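Local coordinates for CofB (Escherichia coli, PDB 5AX6), which is a homotrimeric minor pilin subunit of the type IVb pilus CFA/III of enterotoxigenic bacteria and probably takes part in pilus assembly, at residues I350-S355 with V480-W485; R380-V385 with K452-A457; A403-I408 with S440-Q445. All coordinates share one frame; numbering follows the deposited sequence.

How the contacts relate
All three contacts lie in the C-terminal domain of CofB, their centres about 43 to 51 Å from the centre of the chain. Contact 1 pairs strands 341-353 and 478-487 of one antiparallel sheet, contact 2 strands 381-384 and 452-463 of a second; contact 3 packs strand 398-409 of the first sheet on strand 438-448 of the second. The centre of contact 1 is about 9 Å from that of contact 2 and about 11 Å from that of contact 3, while the centres of contacts 2 and 3 are about 15 Å apart. Along the chain they nest: contact 3 inside contact 2, contact 2 inside contact 1. Each touches a second subunit, so this core continues into the trimer interface.

Contact 1: I350-S355 with V480-W485; sequences IYAAFS and VNITTW
Ile350 and Ile482 face each other as a hydrogen-bonded pair of an antiparallel ladder, N of Ile350 giving its hydrogen to O of Ile482 at 2.8 Å. The return bond, from N of Ile482 to O of Ile350, is almost perfectly straight, with an angle of 178° at the hydrogen. Two residues on, Ala352 and Val480 repeat the pattern: N of Val480 lies 2.8 Å from O of Ala352, and N of Ala352 bonds to O of Val480. The ladder joins strands 341-353 and 478-487, neighbours in a four-stranded sheet of the C-terminal domain.

Between these pairs stands the non-hydrogen-bonded pair Tyr351 and Asn481, whose side chains leave by the other face. Tyr351 holds CG anti to its N (chi1 176°), which lays its ring beside the Asn481 side chain, ring and amide planes 57° apart. The tyrosine OH is hydrogen-bonded to Ser479 OG, one residue before Val480 on the partner strand, and beyond the pair to Phe423 O and Asn429 ND2. Ala403 of the second subunit packs on Asn481, and Ser402 of that subunit on Tyr351.

On the face of Ile350, Ala352, Val480 and Ile482 the packing is apolar, and Ile381 of the other sheet lies against it. CB of Ala352 is 4.2 Å from CD1 of Ile482. Past the strand's end Phe354 turns back, bringing its CE2 to 4.3 Å from CG1 of Val480.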
ATOM      1  N   ILE A 350      19.097  -0.764 -31.084  1.00 16.88           N
ATOM      2  CA  ILE A 350      20.455  -0.288 -31.308  1.00 17.03           C
ATOM      3  C   ILE A 350      20.673  -0.101 -32.801  1.00 17.28           C
ATOM      4  O   ILE A 350      20.345  -0.986 -33.582  1.00 17.10           O
ATOM      5  CB  ILE A 350      21.493  -1.299 -30.761  1.00 19.67           C
ATOM      6  CG1 ILE A 350      21.362  -1.439 -29.246  1.00 24.87           C
ATOM      7  CG2 ILE A 350      22.897  -0.884 -31.147  1.00 25.86           C
ATOM      8  CD1 ILE A 350      21.997  -2.738 -28.679  1.00 28.04           C
ATOM      9  N   TYR A 351      21.198   1.052 -33.206  1.00 15.94           N
ATOM     10  CA  TYR A 351      21.579   1.250 -34.610  1.00 16.42           C
ATOM     11  C   TYR A 351      23.050   0.880 -34.791  1.00 18.95           C
ATOM     12  O   TYR A 351      23.908   1.335 -34.027  1.00 19.86           O
ATOM     13  CB  TYR A 351      21.336   2.702 -35.057  1.00 15.59           C
ATOM     14  CG  TYR A 351      21.822   2.967 -36.481  1.00 16.58           C
ATOM     15  CD1 TYR A 351      20.969   2.817 -37.565  1.00 17.66           C
ATOM     16  CD2 TYR A 351      23.133   3.346 -36.731  1.00 20.18           C
ATOM     17  CE1 TYR A 351      21.406   3.036 -38.861  1.00 18.42           C
ATOM     18  CE2 TYR A 351      23.581   3.565 -38.025  1.00 20.78           C
ATOM     19  CZ  TYR A 351      22.716   3.414 -39.080  1.00 18.95           C
ATOM     20  OH  TYR A 351      23.140   3.634 -40.366  1.00 20.83           O
ATOM     21  N   ALA A 352      23.362   0.075 -35.800  1.00 17.64           N
ATOM     22  CA  ALA A 352      24.765  -0.264 -36.047  1.00 21.42           C
ATOM     23  C   ALA A 352      24.984  -0.636 -37.493  1.00 19.04           C
ATOM     24  O   ALA A 352      24.116  -1.231 -38.130  1.00 16.88           O
ATOM     25  CB  ALA A 352      25.210  -1.407 -35.136  1.00 22.28           C
ATOM     26  N   ALA A 353      26.141  -0.250 -38.014  1.00 19.04           N
ATOM     27  CA  ALA A 353      26.573  -0.711 -39.312  1.00 16.93           C
ATOM     28  C   ALA A 353      27.622  -1.804 -39.104  1.00 20.94           C
ATOM     29  O   ALA A 353      28.273  -1.870 -38.056  1.00 21.42           O
ATOM     30  CB  ALA A 353      27.130   0.434 -40.135  1.00 17.35           C
ATOM     31  N   PHE A 354      27.754  -2.692 -40.079  1.00 20.28           N
ATOM     32  CA  PHE A 354      28.892  -3.603 -40.097  1.00 21.71           C
ATOM     33  C   PHE A 354      30.133  -2.754 -40.409  1.00 23.71           C
ATOM     34  O   PHE A 354      30.004  -1.576 -40.781  1.00 20.82           O
ATOM     35  CB  PHE A 354      28.664  -4.725 -41.109  1.00 22.98           C
ATOM     36  CG  PHE A 354      27.440  -5.557 -40.809  1.00 21.10           C
ATOM     37  CD1 PHE A 354      27.505  -6.613 -39.909  1.00 19.48           C
ATOM     38  CD2 PHE A 354      26.227  -5.265 -41.405  1.00 19.74           C
ATOM     39  CE1 PHE A 354      26.382  -7.371 -39.619  1.00 18.71           C
ATOM     40  CE2 PHE A 354      25.097  -6.018 -41.118  1.00 19.20           C
ATOM     41  CZ  PHE A 354      25.174  -7.077 -40.228  1.00 18.57           C
ATOM     42  N   SER A 355      31.331  -3.300 -40.222  1.00 24.34           N
ATOM     43  CA  SER A 355      32.485  -2.408 -40.193  1.00 24.46           C
ATOM     44  C   SER A 355      33.640  -2.746 -41.138  1.00 26.66           C
ATOM     45  O   SER A 355      34.724  -2.199 -40.975  1.00 28.81           O
ATOM     46  CB  SER A 355      33.021  -2.306 -38.760  1.00 22.72           C
ATOM     47  OG  SER A 355      33.401  -3.563 -38.234  1.00 29.05           O
ATOM     48  N   VAL A 480      21.901  -1.798 -39.738  1.00 18.34           N
ATOM     49  CA  VAL A 480      20.713  -2.456 -39.235  1.00 18.56           C
ATOM     50  C   VAL A 480      20.235  -1.799 -37.957  1.00 16.89           C
ATOM     51  O   VAL A 480      21.034  -1.220 -37.217  1.00 17.74           O
ATOM     52  CB  VAL A 480      20.974  -3.953 -38.940  1.00 16.25           C
ATOM     53  CG1 VAL A 480      21.129  -4.741 -40.233  1.00 17.04           C
ATOM     54  CG2 VAL A 480      22.182  -4.119 -37.992  1.00 17.20           C
ATOM     55  N   ASN A 481      18.933  -1.896 -37.713  1.00 17.14           N
ATOM     56  CA  ASN A 481      18.375  -1.667 -36.391  1.00 16.51           C
ATOM     57  C   ASN A 481      18.224  -3.001 -35.688  1.00 20.44           C
ATOM     58  O   ASN A 481      17.515  -3.882 -36.180  1.00 16.85           O
ATOM     59  CB  ASN A 481      17.028  -0.940 -36.489  1.00 18.89           C
ATOM     60  CG  ASN A 481      17.181   0.463 -37.054  1.00 21.31           C
ATOM     61  OD1 ASN A 481      16.581   0.813 -38.075  1.00 23.28           O
ATOM     62  ND2 ASN A 481      17.999   1.258 -36.403  1.00 20.11           N
ATOM     63  N   ILE A 482      18.908  -3.137 -34.551  1.00 16.19           N
ATOM     64  CA  ILE A 482      18.964  -4.368 -33.782  1.00 14.95           C
ATOM     65  C   ILE A 482      17.989  -4.239 -32.643  1.00 16.25           C
ATOM     66  O   ILE A 482      18.026  -3.248 -31.921  1.00 20.27           O
ATOM     67  CB  ILE A 482      20.394  -4.619 -33.242  1.00 15.96           C
ATOM     68  CG1 ILE A 482      21.336  -4.915 -34.415  1.00 19.88           C
ATOM     69  CG2 ILE A 482      20.414  -5.744 -32.208  1.00 16.48           C
ATOM     70  CD1 ILE A 482      22.799  -4.724 -34.067  1.00 25.40           C
ATOM     71  N   THR A 483      17.097  -5.218 -32.517  1.00 14.91           N
ATOM     72  CA  THR A 483      16.136  -5.271 -31.421  1.00 17.38           C
ATOM     73  C   THR A 483      16.534  -6.394 -30.482  1.00 17.17           C
ATOM     74  O   THR A 483      16.776  -7.508 -30.933  1.00 18.37           O
ATOM     75  CB  THR A 483      14.689  -5.533 -31.920  1.00 17.57           C
ATOM     76  OG1 THR A 483      14.359  -4.602 -32.953  1.00 21.95           O
ATOM     77  CG2 THR A 483      13.690  -5.394 -30.764  1.00 19.71           C
ATOM     78  N   THR A 484      16.592  -6.109 -29.186  1.00 16.28           N
ATOM     79  CA  THR A 484      16.934  -7.115 -28.199  1.00 16.39           C
ATOM     80  C   THR A 484      15.851  -7.166 -27.127  1.00 18.32           C
ATOM     81  O   THR A 484      15.331  -6.120 -26.717  1.00 16.05           O
ATOM     82  CB  THR A 484      18.301  -6.817 -27.543  1.00 23.94           C
ATOM     83  OG1 THR A 484      18.243  -5.575 -26.821  1.00 17.60           O
ATOM     84  CG2 THR A 484      19.394  -6.750 -28.601  1.00 25.81           C
ATOM     85  N   TRP A 485      15.508  -8.373 -26.672  1.00 15.32           N
ATOM     86  CA  TRP A 485      14.474  -8.519 -25.651  1.00 16.93           C
ATOM     87  C   TRP A 485      14.580  -9.929 -25.079  1.00 16.93           C
ATOM     88  O   TRP A 485      15.433 -10.698 -25.507  1.00 21.09           O
ATOM     89  CB  TRP A 485      13.069  -8.238 -26.230  1.00 16.27           C
ATOM     90  CG  TRP A 485      12.489  -9.288 -27.164  1.00 15.68           C
ATOM     91  CD1 TRP A 485      11.473 -10.161 -26.873  1.00 14.47           C
ATOM     92  CD2 TRP A 485      12.862  -9.552 -28.533  1.00 15.18           C
ATOM     93  NE1 TRP A 485      11.204 -10.948 -27.969  1.00 16.15           N
ATOM     94  CE2 TRP A 485      12.040 -10.602 -28.993  1.00 15.40           C
ATOM     95  CE3 TRP A 485      13.809  -9.002 -29.409  1.00 17.53           C
ATOM     96  CZ2 TRP A 485      12.137 -11.120 -30.292  1.00 15.54           C
ATOM     97  CZ3 TRP A 485      13.909  -9.529 -30.703  1.00 17.26           C
ATOM     98  CH2 TRP A 485      13.069 -10.573 -31.127  1.00 15.63           C
TER

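Contact 2: R380-V385 with K452-A457; sequences RIELNV and KWYITA
Val385 crosses Trp453 at about a right angle and sets its CG2 methyl over one face of the indole, 4.0 Å from the centroid of the five-membered ring, a CH-pi contact. Asn384 O lies at the edge of the same ring, whose NE1 is bonded to Gln386 OE1.

On the other face of this antiparallel pair, Glu382 and Tyr454 run side by side in the same direction. The glutamate is extended, CG anti to its N (chi1 -178°), and its carboxylate stands 61° from the phenol plane with OE1 at the ring edge, 3.3 Å from CE1 of Tyr454. OE1 also takes two hydrogens from Arg380, which grips it side-on through NE (2.9 Å) and NH2 in a salt bridge; NH1 of the arginine bonds to Glu377 O. The second oxygen, OE2, rests against the aliphatic chain of Lys452, 3.2 Å from CD. Bent at chi2 (-71°), that lysine runs alongside Asn384 and gives NZ to OD1 of Asn384 at 2.7 Å. With a leucine in place of Glu382, Arg380 would probably lose the acceptor of its NE and NH2, leaving Glu377 O to hold NH1, and Lys452 a nearby opposite charge.

Two hydrogen-bonded pairs, Ile381 with Ile455 and Leu383 with Trp453, set the register; their side chains line the inner face, where Ile381 CG2 meets Ile455 CD1 at 3.9 Å.

Strand 381-384 flanks one side of strand 452-463, whose other neighbours are 438-448 and 468-473. The inner face packs on Leu401 and Pro399 of strand 398-409, while Met335 of the second subunit touches Leu383 and Trp453.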
ATOM      1  N   ARG A 380      32.185  -8.011 -38.153  1.00 21.87           N
ATOM      2  CA  ARG A 380      30.960  -8.500 -37.542  1.00 20.37           C
ATOM      3  C   ARG A 380      30.476  -7.529 -36.469  1.00 23.74           C
ATOM      4  O   ARG A 380      31.249  -6.723 -35.932  1.00 20.64           O
ATOM      5  CB  ARG A 380      31.166  -9.879 -36.931  1.00 20.55           C
ATOM      6  CG  ARG A 380      32.037  -9.873 -35.683  1.00 21.54           C
ATOM      7  CD  ARG A 380      32.403 -11.287 -35.267  1.00 22.79           C
ATOM      8  NE  ARG A 380      33.240 -11.281 -34.071  1.00 25.44           N
ATOM      9  CZ  ARG A 380      34.553 -11.069 -34.082  1.00 31.57           C
ATOM     10  NH1 ARG A 380      35.185 -10.863 -35.231  1.00 31.66           N
ATOM     11  NH2 ARG A 380      35.236 -11.075 -32.943  1.00 29.42           N
ATOM     12  N   ILE A 381      29.187  -7.609 -36.165  1.00 20.42           N
ATOM     13  CA  ILE A 381      28.654  -6.912 -35.012  1.00 21.19           C
ATOM     14  C   ILE A 381      28.570  -7.905 -33.863  1.00 21.59           C
ATOM     15  O   ILE A 381      27.953  -8.959 -33.980  1.00 23.26           O
ATOM     16  CB  ILE A 381      27.259  -6.281 -35.308  1.00 19.25           C
ATOM     17  CG1 ILE A 381      27.366  -5.246 -36.431  1.00 20.42           C
ATOM     18  CG2 ILE A 381      26.678  -5.648 -34.019  1.00 20.51           C
ATOM     19  CD1 ILE A 381      26.008  -4.718 -36.953  1.00 22.78           C
ATOM     20  N   GLU A 382      29.231  -7.598 -32.755  1.00 21.47           N
ATOM     21  CA  GLU A 382      29.212  -8.521 -31.634  1.00 24.35           C
ATOM     22  C   GLU A 382      28.716  -7.816 -30.385  1.00 23.14           C
ATOM     23  O   GLU A 382      29.102  -6.683 -30.115  1.00 26.85           O
ATOM     24  CB  GLU A 382      30.605  -9.128 -31.396  1.00 23.04           C
ATOM     25  CG  GLU A 382      30.616 -10.139 -30.259  1.00 25.42           C
ATOM     26  CD  GLU A 382      31.901 -10.968 -30.187  1.00 32.82           C
ATOM     27  OE1 GLU A 382      32.633 -11.044 -31.202  1.00 32.84           O
ATOM     28  OE2 GLU A 382      32.166 -11.547 -29.108  1.00 31.28           O
ATOM     29  N   LEU A 383      27.853  -8.487 -29.636  1.00 22.82           N
ATOM     30  CA  LEU A 383      27.247  -7.903 -28.440  1.00 25.76           C
ATOM     31  C   LEU A 383      27.233  -8.943 -27.336  1.00 23.57           C
ATOM     32  O   LEU A 383      27.174 -10.132 -27.615  1.00 25.10           O
ATOM     33  CB  LEU A 383      25.813  -7.426 -28.729  1.00 22.51           C
ATOM     34  CG  LEU A 383      25.594  -6.348 -29.796  1.00 20.91           C
ATOM     35  CD1 LEU A 383      24.099  -6.179 -30.086  1.00 25.76           C
ATOM     36  CD2 LEU A 383      26.201  -5.028 -29.348  1.00 23.01           C
ATOM     37  N   ASN A 384      27.284  -8.500 -26.083  1.00 21.16           N
ATOM     38  CA  ASN A 384      27.092  -9.401 -24.956  1.00 22.53           C
ATOM     39  C   ASN A 384      25.644  -9.836 -24.851  1.00 29.51           C
ATOM     40  O   ASN A 384      24.742  -9.019 -25.022  1.00 26.04           O
ATOM     41  CB  ASN A 384      27.524  -8.726 -23.652  1.00 26.91           C
ATOM     42  CG  ASN A 384      29.012  -8.470 -23.606  1.00 35.02           C
ATOM     43  OD1 ASN A 384      29.806  -9.345 -23.938  1.00 36.48           O
ATOM     44  ND2 ASN A 384      29.399  -7.269 -23.207  1.00 34.96           N
ATOM     45  N   VAL A 385      25.420 -11.119 -24.584  1.00 24.15           N
ATOM     46  CA  VAL A 385      24.065 -11.626 -24.420  1.00 19.64           C
ATOM     47  C   VAL A 385      23.499 -11.079 -23.116  1.00 27.31           C
ATOM     48  O   VAL A 385      24.179 -11.060 -22.089  1.00 22.46           O
ATOM     49  CB  VAL A 385      24.016 -13.175 -24.431  1.00 19.64           C
ATOM     50  CG1 VAL A 385      22.595 -13.665 -24.151  1.00 27.17           C
ATOM     51  CG2 VAL A 385      24.485 -13.700 -25.783  1.00 23.11           C
ATOM     52  N   LYS A 452      27.844 -14.390 -26.047  1.00 24.50           N
ATOM     53  CA  LYS A 452      27.910 -13.377 -27.099  1.00 24.10           C
ATOM     54  C   LYS A 452      26.834 -13.553 -28.177  1.00 24.82           C
ATOM     55  O   LYS A 452      26.433 -14.674 -28.482  1.00 23.64           O
ATOM     56  CB  LYS A 452      29.284 -13.381 -27.782  1.00 29.65           C
ATOM     57  CG  LYS A 452      30.473 -13.162 -26.848  1.00 32.08           C
ATOM     58  CD  LYS A 452      30.526 -11.723 -26.333  1.00 29.95           C
ATOM     59  CE  LYS A 452      31.827 -11.449 -25.577  1.00 35.78           C
ATOM     60  NZ  LYS A 452      32.008  -9.995 -25.263  1.00 32.28           N
ATOM     61  N   TRP A 453      26.380 -12.431 -28.736  1.00 20.21           N
ATOM     62  CA  TRP A 453      25.629 -12.417 -29.995  1.00 20.79           C
ATOM     63  C   TRP A 453      26.564 -12.106 -31.140  1.00 18.94           C
ATOM     64  O   TRP A 453      27.361 -11.181 -31.043  1.00 22.96           O
ATOM     65  CB  TRP A 453      24.527 -11.345 -30.017  1.00 16.26           C
ATOM     66  CG  TRP A 453      23.332 -11.556 -29.133  1.00 16.85           C
ATOM     67  CD1 TRP A 453      23.023 -10.845 -28.015  1.00 19.57           C
ATOM     68  CD2 TRP A 453      22.266 -12.492 -29.323  1.00 21.48           C
ATOM     69  NE1 TRP A 453      21.846 -11.293 -27.478  1.00 19.78           N
ATOM     70  CE2 TRP A 453      21.351 -12.302 -28.268  1.00 20.37           C
ATOM     71  CE3 TRP A 453      21.984 -13.468 -30.290  1.00 16.51           C
ATOM     72  CZ2 TRP A 453      20.183 -13.055 -28.136  1.00 18.17           C
ATOM     73  CZ3 TRP A 453      20.835 -14.225 -30.154  1.00 18.13           C
ATOM     74  CH2 TRP A 453      19.942 -14.015 -29.083  1.00 17.63           C
ATOM     75  N   TYR A 454      26.435 -12.836 -32.244  1.00 20.44           N
ATOM     76  CA  TYR A 454      27.197 -12.521 -33.446  1.00 18.45           C
ATOM     77  C   TYR A 454      26.277 -12.191 -34.596  1.00 18.10           C
ATOM     78  O   TYR A 454      25.449 -13.008 -34.971  1.00 21.47           O
ATOM     79  CB  TYR A 454      28.093 -13.689 -33.851  1.00 19.75           C
ATOM     80  CG  TYR A 454      29.010 -14.152 -32.747  1.00 21.23           C
ATOM     81  CD1 TYR A 454      30.233 -13.528 -32.528  1.00 24.43           C
ATOM     82  CD2 TYR A 454      28.649 -15.209 -31.928  1.00 25.95           C
ATOM     83  CE1 TYR A 454      31.080 -13.961 -31.505  1.00 23.16           C
ATOM     84  CE2 TYR A 454      29.490 -15.644 -30.910  1.00 30.47           C
ATOM     85  CZ  TYR A 454      30.700 -15.015 -30.712  1.00 28.42           C
ATOM     86  OH  TYR A 454      31.532 -15.456 -29.709  1.00 29.70           O
ATOM     87  N   ILE A 455      26.434 -10.999 -35.162  1.00 17.21           N
ATOM     88  CA  ILE A 455      25.617 -10.604 -36.293  1.00 19.79           C
ATOM     89  C   ILE A 455      26.528 -10.403 -37.482  1.00 16.77           C
ATOM     90  O   ILE A 455      27.487  -9.628 -37.417  1.00 19.80           O
ATOM     91  CB  ILE A 455      24.805  -9.310 -36.032  1.00 17.86           C
ATOM     92  CG1 ILE A 455      23.923  -9.461 -34.784  1.00 22.01           C
ATOM     93  CG2 ILE A 455      23.897  -9.029 -37.216  1.00 17.75           C
ATOM     94  CD1 ILE A 455      24.486  -8.834 -33.519  1.00 31.08           C
ATOM     95  N   THR A 456      26.238 -11.119 -38.565  1.00 16.69           N
ATOM     96  CA  THR A 456      27.061 -11.038 -39.766  1.00 19.23           C
ATOM     97  C   THR A 456      26.172 -10.961 -40.981  1.00 20.15           C
ATOM     98  O   THR A 456      24.973 -11.212 -40.888  1.00 20.03           O
ATOM     99  CB  THR A 456      27.984 -12.248 -39.911  1.00 20.28           C
ATOM    100  OG1 THR A 456      27.183 -13.441 -39.948  1.00 22.27           O
ATOM    101  CG2 THR A 456      28.954 -12.310 -38.746  1.00 19.71           C
ATOM    102  N   ALA A 457      26.762 -10.628 -42.122  1.00 18.20           N
ATOM    103  CA  ALA A 457      25.985 -10.418 -43.333  1.00 21.14           C
ATOM    104  C   ALA A 457      26.820 -10.612 -44.582  1.00 20.93           C
ATOM    105  O   ALA A 457      27.995 -10.233 -44.618  1.00 22.33           O
ATOM    106  CB  ALA A 457      25.380  -9.006 -43.329  1.00 20.58           C
TER

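Contact 3: A403-I408 with S440-Q445; sequences ASIASI and SGTAIQ
Ile405 and Thr442 reach toward each other tip to tip, the isoleucine CD1 lying 3.6 Å from CG2 of Thr442. From further along its strand Ile408 brings CD1 to the same methyl, also at 3.6 Å, so one threonine methyl is shared by two isoleucine ends. Both isoleucines are extended at chi2, but they leave the backbone differently: Ile405 has CG1 anti to its carbonyl carbon (chi1 -57°), Ile408 has CG1 anti to its N (chi1 180°), and the two ends converge. Thr442 turns its methyl to this apolar cluster by placing OG1 anti to N (chi1 178°); the hydroxyl is bonded to Thr458 O.

Ile444 completes the row. Its CD1 is 3.9 Å from CG1 of Ile405, the two side chains meeting at a slant, and its CG2 branch lies 4.3 Å from CB of Ala403. No hydrogen bond joins the segments, whose axes come no closer than 8.7 Å: this is face-to-face packing of two sheets through buried side chains.

Between Ile405 and Ile408, Ala406 and Ser407 both face Ser479 in a classic beta bulge. Strand 398-409 is the neighbour of 478-487 in one sheet, and 438-448 lies next to 452-463 in the other. Both continue into other subunits: Gly441 and Thr442 pair with a strand of the third subunit, and Ile408 with one of the second.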
ATOM      1  N   ALA A 403      17.471  -8.334 -36.310  1.00 17.33           N
ATOM      2  CA  ALA A 403      18.094  -7.230 -37.042  1.00 17.33           C
ATOM      3  C   ALA A 403      17.241  -6.901 -38.270  1.00 16.94           C
ATOM      4  O   ALA A 403      16.875  -7.800 -39.019  1.00 21.32           O
ATOM      5  CB  ALA A 403      19.525  -7.590 -37.459  1.00 20.17           C
ATOM      6  N   SER A 404      16.887  -5.627 -38.440  1.00 15.40           N
ATOM      7  CA  SER A 404      16.125  -5.172 -39.606  1.00 18.81           C
ATOM      8  C   SER A 404      16.983  -4.204 -40.407  1.00 18.47           C
ATOM      9  O   SER A 404      17.767  -3.453 -39.825  1.00 17.83           O
ATOM     10  CB  SER A 404      14.820  -4.490 -39.186  1.00 18.55           C
ATOM     11  OG  SER A 404      14.035  -5.339 -38.366  1.00 26.60           O
ATOM     12  N   ILE A 405      16.853  -4.213 -41.731  1.00 15.11           N
ATOM     13  CA  ILE A 405      17.697  -3.362 -42.551  1.00 16.48           C
ATOM     14  C   ILE A 405      17.357  -1.878 -42.394  1.00 16.16           C
ATOM     15  O   ILE A 405      16.189  -1.485 -42.481  1.00 17.86           O
ATOM     16  CB  ILE A 405      17.598  -3.725 -44.040  1.00 17.86           C
ATOM     17  CG1 ILE A 405      17.957  -5.193 -44.251  1.00 16.85           C
ATOM     18  CG2 ILE A 405      18.508  -2.792 -44.843  1.00 15.55           C
ATOM     19  CD1 ILE A 405      17.866  -5.647 -45.703  1.00 21.92           C
ATOM     20  N   ALA A 406      18.378  -1.053 -42.166  1.00 16.20           N
ATOM     21  CA  ALA A 406      18.171   0.380 -41.967  1.00 16.39           C
ATOM     22  C   ALA A 406      18.677   1.211 -43.150  1.00 25.95           C
ATOM     23  O   ALA A 406      18.094   2.241 -43.475  1.00 31.14           O
ATOM     24  CB  ALA A 406      18.838   0.836 -40.674  1.00 18.28           C
ATOM     25  N   SER A 407      19.769   0.775 -43.772  1.00 18.54           N
ATOM     26  CA  SER A 407      20.262   1.371 -45.031  1.00 17.15           C
ATOM     27  C   SER A 407      21.084   0.325 -45.761  1.00 18.15           C
ATOM     28  O   SER A 407      21.726  -0.495 -45.121  1.00 18.17           O
ATOM     29  CB  SER A 407      21.114   2.623 -44.782  1.00 20.65           C
ATOM     30  OG  SER A 407      20.303   3.757 -44.534  1.00 19.73           O
ATOM     31  N   ILE A 408      21.074   0.347 -47.091  1.00 18.07           N
ATOM     32  CA  ILE A 408      21.808  -0.653 -47.853  1.00 17.32           C
ATOM     33  C   ILE A 408      22.036  -0.146 -49.265  1.00 20.42           C
ATOM     34  O   ILE A 408      21.089   0.229 -49.949  1.00 21.04           O
ATOM     35  CB  ILE A 408      21.057  -2.020 -47.895  1.00 23.72           C
ATOM     36  CG1 ILE A 408      21.844  -3.049 -48.713  1.00 19.70           C
ATOM     37  CG2 ILE A 408      19.642  -1.862 -48.467  1.00 19.49           C
ATOM     38  CD1 ILE A 408      21.176  -4.439 -48.759  1.00 23.64           C
ATOM     39  N   SER A 440      21.951  -7.351 -55.382  1.00 22.56           N
ATOM     40  CA  SER A 440      21.342  -8.683 -55.411  1.00 25.86           C
ATOM     41  C   SER A 440      20.613  -8.953 -54.096  1.00 26.65           C
ATOM     42  O   SER A 440      19.746  -9.834 -54.009  1.00 26.87           O
ATOM     43  CB  SER A 440      22.390  -9.763 -55.653  1.00 22.21           C
ATOM     44  OG  SER A 440      22.878  -9.688 -56.979  1.00 31.76           O
ATOM     45  N   GLY A 441      20.988  -8.198 -53.070  1.00 24.44           N
ATOM     46  CA  GLY A 441      20.359  -8.323 -51.767  1.00 26.32           C
ATOM     47  C   GLY A 441      21.341  -8.636 -50.661  1.00 25.84           C
ATOM     48  O   GLY A 441      22.546  -8.495 -50.832  1.00 23.19           O
ATOM     49  N   THR A 442      20.821  -9.077 -49.518  1.00 25.03           N
ATOM     50  CA  THR A 442      21.676  -9.383 -48.383  1.00 23.08           C
ATOM     51  C   THR A 442      21.079 -10.494 -47.534  1.00 23.84           C
ATOM     52  O   THR A 442      19.856 -10.585 -47.355  1.00 19.22           O
ATOM     53  CB  THR A 442      21.922  -8.128 -47.500  1.00 24.77           C
ATOM     54  OG1 THR A 442      22.739  -8.484 -46.377  1.00 23.31           O
ATOM     55  CG2 THR A 442      20.609  -7.566 -46.982  1.00 22.20           C
ATOM     56  N   ALA A 443      21.958 -11.350 -47.031  1.00 20.63           N
ATOM     57  CA  ALA A 443      21.590 -12.363 -46.066  1.00 18.46           C
ATOM     58  C   ALA A 443      22.189 -11.978 -44.726  1.00 21.73           C
ATOM     59  O   ALA A 443      23.411 -11.881 -44.591  1.00 22.05           O
ATOM     60  CB  ALA A 443      22.085 -13.751 -46.513  1.00 26.27           C
ATOM     61  N   ILE A 444      21.331 -11.748 -43.734  1.00 17.16           N
ATOM     62  CA  ILE A 444      21.799 -11.338 -42.421  1.00 18.94           C
ATOM     63  C   ILE A 444      21.538 -12.468 -41.441  1.00 19.41           C
ATOM     64  O   ILE A 444      20.415 -12.947 -41.308  1.00 18.84           O
ATOM     65  CB  ILE A 444      21.124 -10.032 -41.952  1.00 15.10           C
ATOM     66  CG1 ILE A 444      21.519  -8.885 -42.902  1.00 21.70           C
ATOM     67  CG2 ILE A 444      21.571  -9.694 -40.536  1.00 17.05           C
ATOM     68  CD1 ILE A 444      20.613  -7.632 -42.848  1.00 18.47           C
ATOM     69  N   GLN A 445      22.598 -12.903 -40.777  1.00 17.56           N
ATOM     70  CA  GLN A 445      22.532 -14.041 -39.875  1.00 18.07           C
ATOM     71  C   GLN A 445      22.825 -13.601 -38.451  1.00 18.77           C
ATOM     72  O   GLN A 445      23.676 -12.737 -38.226  1.00 18.61           O
ATOM     73  CB  GLN A 445      23.538 -15.117 -40.307  1.00 18.71           C
ATOM     74  CG  GLN A 445      23.427 -16.456 -39.575  1.00 18.44           C
ATOM     75  CD  GLN A 445      24.248 -17.531 -40.278  1.00 22.51           C
ATOM     76  OE1 GLN A 445      23.943 -17.919 -41.407  1.00 22.17           O
ATOM     77  NE2 GLN A 445      25.302 -17.993 -39.627  1.00 18.73           N
TER